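Local coordinates for protein epoxyqueuosine reductase (Streptococcus thermophilus, PDB 5D6S) that belongs to the epoxyqueuosine reductase (QueG) family and binds cobalamin together with two iron-sulfur clusters, held partly by a 4Fe-4S double-cluster domain, at residues E33-I43 / K135-L146. Residues are numbered along the deposited sequence; the frame is centred on the assembly and turned at random.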
# COMPACT_ATOMS: atom_id res chain seq x y z
N GLU A 33 23.23 20.06 -12.57
CA GLU A 33 22.08 20.78 -13.14
C GLU A 33 20.77 20.06 -12.91
O GLU A 33 19.75 20.70 -12.65
CB GLU A 33 22.27 21.03 -14.65
CG GLU A 33 22.91 22.37 -14.99
CD GLU A 33 22.21 23.53 -14.32
OE1 GLU A 33 20.96 23.50 -14.20
OE2 GLU A 33 22.92 24.48 -13.89
N ILE A 34 20.79 18.74 -13.03
CA ILE A 34 19.64 17.88 -12.74
C ILE A 34 19.25 18.07 -11.28
O ILE A 34 18.14 18.50 -10.99
CB ILE A 34 19.95 16.40 -13.05
CG1 ILE A 34 19.86 16.18 -14.56
CG2 ILE A 34 18.97 15.48 -12.35
CD1 ILE A 34 20.39 14.84 -15.02
N GLN A 35 20.18 17.77 -10.38
CA GLN A 35 19.97 17.97 -8.94
C GLN A 35 19.36 19.34 -8.64
O GLN A 35 18.48 19.47 -7.79
CB GLN A 35 21.29 17.81 -8.17
CG GLN A 35 21.85 16.38 -8.16
CD GLN A 35 23.18 16.26 -7.45
OE1 GLN A 35 23.74 17.25 -6.97
NE2 GLN A 35 23.71 15.04 -7.37
N LYS A 36 19.83 20.35 -9.35
CA LYS A 36 19.34 21.72 -9.21
C LYS A 36 17.83 21.81 -9.54
O LYS A 36 17.06 22.38 -8.76
CB LYS A 36 20.21 22.69 -10.05
CG LYS A 36 19.54 23.93 -10.64
CD LYS A 36 19.14 24.94 -9.57
CE LYS A 36 18.11 25.95 -10.10
NZ LYS A 36 17.12 26.33 -9.04
N MET A 37 17.42 21.24 -10.67
CA MET A 37 16.00 21.27 -11.08
C MET A 37 15.13 20.20 -10.37
O MET A 37 13.91 20.33 -10.30
CB MET A 37 15.81 21.23 -12.61
CG MET A 37 16.41 20.04 -13.35
SD MET A 37 16.42 20.34 -15.13
CE MET A 37 17.55 19.08 -15.70
N ALA A 38 15.78 19.16 -9.84
CA ALA A 38 15.08 18.18 -9.04
C ALA A 38 14.44 18.89 -7.86
O ALA A 38 13.21 18.95 -7.76
CB ALA A 38 16.03 17.07 -8.57
N LYS A 39 15.26 19.46 -6.99
CA LYS A 39 14.72 20.11 -5.78
C LYS A 39 13.79 21.27 -6.17
O LYS A 39 12.85 21.59 -5.45
CB LYS A 39 15.83 20.53 -4.80
CG LYS A 39 16.60 21.80 -5.16
CD LYS A 39 16.05 23.04 -4.45
CE LYS A 39 16.39 24.31 -5.23
NZ LYS A 39 15.76 25.51 -4.62
N GLU A 40 14.05 21.87 -7.32
CA GLU A 40 13.18 22.90 -7.88
C GLU A 40 11.74 22.40 -8.02
O GLU A 40 10.81 23.11 -7.67
CB GLU A 40 13.74 23.39 -9.23
CG GLU A 40 12.77 24.06 -10.20
CD GLU A 40 12.50 25.52 -9.86
OE1 GLU A 40 12.26 25.81 -8.66
OE2 GLU A 40 12.50 26.35 -10.79
N ILE A 41 11.56 21.18 -8.54
CA ILE A 41 10.21 20.65 -8.82
C ILE A 41 9.70 19.65 -7.77
O ILE A 41 8.83 18.84 -8.04
CB ILE A 41 10.11 20.02 -10.24
CG1 ILE A 41 10.96 18.75 -10.35
CG2 ILE A 41 10.46 21.07 -11.29
CD1 ILE A 41 11.08 18.21 -11.76
N GLY A 42 10.22 19.76 -6.55
CA GLY A 42 9.61 19.10 -5.40
C GLY A 42 10.08 17.69 -5.13
O GLY A 42 9.47 16.98 -4.33
N ILE A 43 11.17 17.28 -5.77
CA ILE A 43 11.72 15.96 -5.51
C ILE A 43 12.60 16.02 -4.28
O ILE A 43 13.56 16.78 -4.25
CB ILE A 43 12.53 15.44 -6.71
CG1 ILE A 43 11.62 15.29 -7.92
CG2 ILE A 43 13.20 14.11 -6.38
CD1 ILE A 43 12.37 14.99 -9.20
N LYS A 135 6.13 14.74 -11.96
CA LYS A 135 7.52 15.14 -11.65
C LYS A 135 8.58 14.60 -12.65
O LYS A 135 9.42 15.36 -13.12
CB LYS A 135 7.88 14.72 -10.21
CG LYS A 135 7.31 15.67 -9.16
CD LYS A 135 7.58 15.17 -7.76
CE LYS A 135 7.35 16.23 -6.69
NZ LYS A 135 6.07 16.97 -6.86
N LEU A 136 8.52 13.31 -12.96
CA LEU A 136 9.36 12.72 -14.01
C LEU A 136 9.19 13.31 -15.41
O LEU A 136 10.11 13.26 -16.22
CB LEU A 136 9.08 11.22 -14.13
CG LEU A 136 9.48 10.32 -12.97
CD1 LEU A 136 9.25 8.87 -13.38
CD2 LEU A 136 10.92 10.53 -12.57
N LYS A 137 8.00 13.79 -15.72
CA LYS A 137 7.73 14.39 -17.03
C LYS A 137 8.46 15.71 -17.10
O LYS A 137 9.13 16.00 -18.08
CB LYS A 137 6.24 14.66 -17.18
CG LYS A 137 5.58 14.03 -18.39
CD LYS A 137 4.12 13.75 -18.07
CE LYS A 137 3.33 13.44 -19.32
NZ LYS A 137 1.97 12.89 -19.06
N ARG A 138 8.31 16.51 -16.04
CA ARG A 138 8.99 17.80 -15.87
C ARG A 138 10.53 17.71 -15.91
O ARG A 138 11.19 18.48 -16.61
CB ARG A 138 8.53 18.47 -14.55
CG ARG A 138 7.43 19.50 -14.74
CD ARG A 138 6.22 19.26 -13.86
NE ARG A 138 6.51 19.37 -12.43
CZ ARG A 138 6.69 20.51 -11.77
NH1 ARG A 138 6.64 21.68 -12.40
NH2 ARG A 138 6.92 20.50 -10.46
N LEU A 139 11.07 16.76 -15.17
CA LEU A 139 12.49 16.45 -15.19
C LEU A 139 12.99 16.09 -16.60
O LEU A 139 14.02 16.55 -17.04
CB LEU A 139 12.79 15.28 -14.24
CG LEU A 139 14.22 15.19 -13.75
CD1 LEU A 139 14.44 16.21 -12.64
CD2 LEU A 139 14.54 13.78 -13.26
N ALA A 140 12.26 15.23 -17.30
CA ALA A 140 12.59 14.88 -18.68
C ALA A 140 12.50 16.10 -19.60
O ALA A 140 13.36 16.28 -20.44
CB ALA A 140 11.70 13.76 -19.19
N LYS A 141 11.47 16.95 -19.45
CA LYS A 141 11.32 18.15 -20.32
C LYS A 141 12.45 19.15 -20.05
O LYS A 141 12.92 19.82 -20.97
CB LYS A 141 9.96 18.84 -20.14
N GLY A 142 12.87 19.24 -18.79
CA GLY A 142 13.98 20.10 -18.39
C GLY A 142 15.36 19.57 -18.76
O GLY A 142 16.33 20.33 -18.73
N ILE A 143 15.44 18.28 -19.08
CA ILE A 143 16.67 17.68 -19.62
C ILE A 143 16.70 17.72 -21.16
O ILE A 143 17.77 17.82 -21.76
CB ILE A 143 16.86 16.22 -19.11
CG1 ILE A 143 17.19 16.21 -17.62
CG2 ILE A 143 17.99 15.49 -19.84
CD1 ILE A 143 17.16 14.84 -16.99
N GLU A 144 15.53 17.62 -21.80
CA GLU A 144 15.42 17.74 -23.27
C GLU A 144 16.18 18.97 -23.79
O GLU A 144 16.87 18.91 -24.81
CB GLU A 144 13.95 17.86 -23.72
CG GLU A 144 13.11 16.60 -23.57
CD GLU A 144 13.25 15.63 -24.74
OE1 GLU A 144 12.22 15.18 -25.28
OE2 GLU A 144 14.40 15.33 -25.13
N LYS A 145 16.04 20.07 -23.06
CA LYS A 145 16.68 21.34 -23.40
C LYS A 145 18.20 21.31 -23.32
O LYS A 145 18.88 21.82 -24.20
CB LYS A 145 16.19 22.44 -22.45
CG LYS A 145 14.71 22.74 -22.56
CD LYS A 145 14.26 23.43 -21.29
CE LYS A 145 12.86 23.97 -21.45
NZ LYS A 145 12.43 24.62 -20.19
N LEU A 146 18.73 20.71 -22.25
CA LEU A 146 20.16 20.77 -21.94
C LEU A 146 21.00 19.64 -22.56
O LEU A 146 22.12 19.41 -22.12
CB LEU A 146 20.37 20.77 -20.42
CG LEU A 146 19.52 21.72 -19.57
CD1 LEU A 146 20.06 21.75 -18.14
CD2 LEU A 146 19.45 23.12 -20.15
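Leu-139 presses its CD1 methyl into a shallow hollow formed by Ala-38 on the facing helix and by Ile-41 and Ile-43 just past its end. Leu-139 CD1 lies 4.0 Å from Ile-41 CD1 and 4.2 Å from Ala-38 CA. Helices 30-40 and 128-144 run roughly antiparallel here, their segment axes at 143° and 10.2 Å apart.

Further along, Met-37 is a bump on helix 30-40. Its straight chain lies over Gly-142, which has no side chain to obstruct it, and Met-37 CE ends 3.5 Å from Ile-143 CG1, the two side chains meeting nearly at right angles. Ile-34 and Ile-143 touch through their CD1 methyls (3.8 Å), and Leu-146 extends this row to the aliphatic base of Glu-33.

At the other end a Schellman motif, with Gly-42 at its C-prime position, closes the first helix. Ile-41 has its CG1 between the backbone N and carbonyl carbon (chi1 67°), a torsion that directs CD1 against the second helix, 3.7 Å from Leu-139 N. Ile-41 CG2 instead sits against one face of the Arg-138 guanidinium, 3.6 Å from its plane and offset toward its rim. Lys-135, bent only at its last torsion (chi4 47°), runs alongside Ile-43 and brings CE to 3.3 Å from Gly-42 O.

Ile-34 and Ala-38 also pack on strand 45-50, and Ile-43 and Lys-135 on strand 93-100, so the helix pair lies against neighbouring strands of the four-stranded antiparallel sheet. The chemistry is chiefly apolar, with the long basic side chains bordering the helix end; the hydrogen bonds among these residues stay within each segment, so cohesion between the helices probably rests mainly on methyl fit and van der Waals contact.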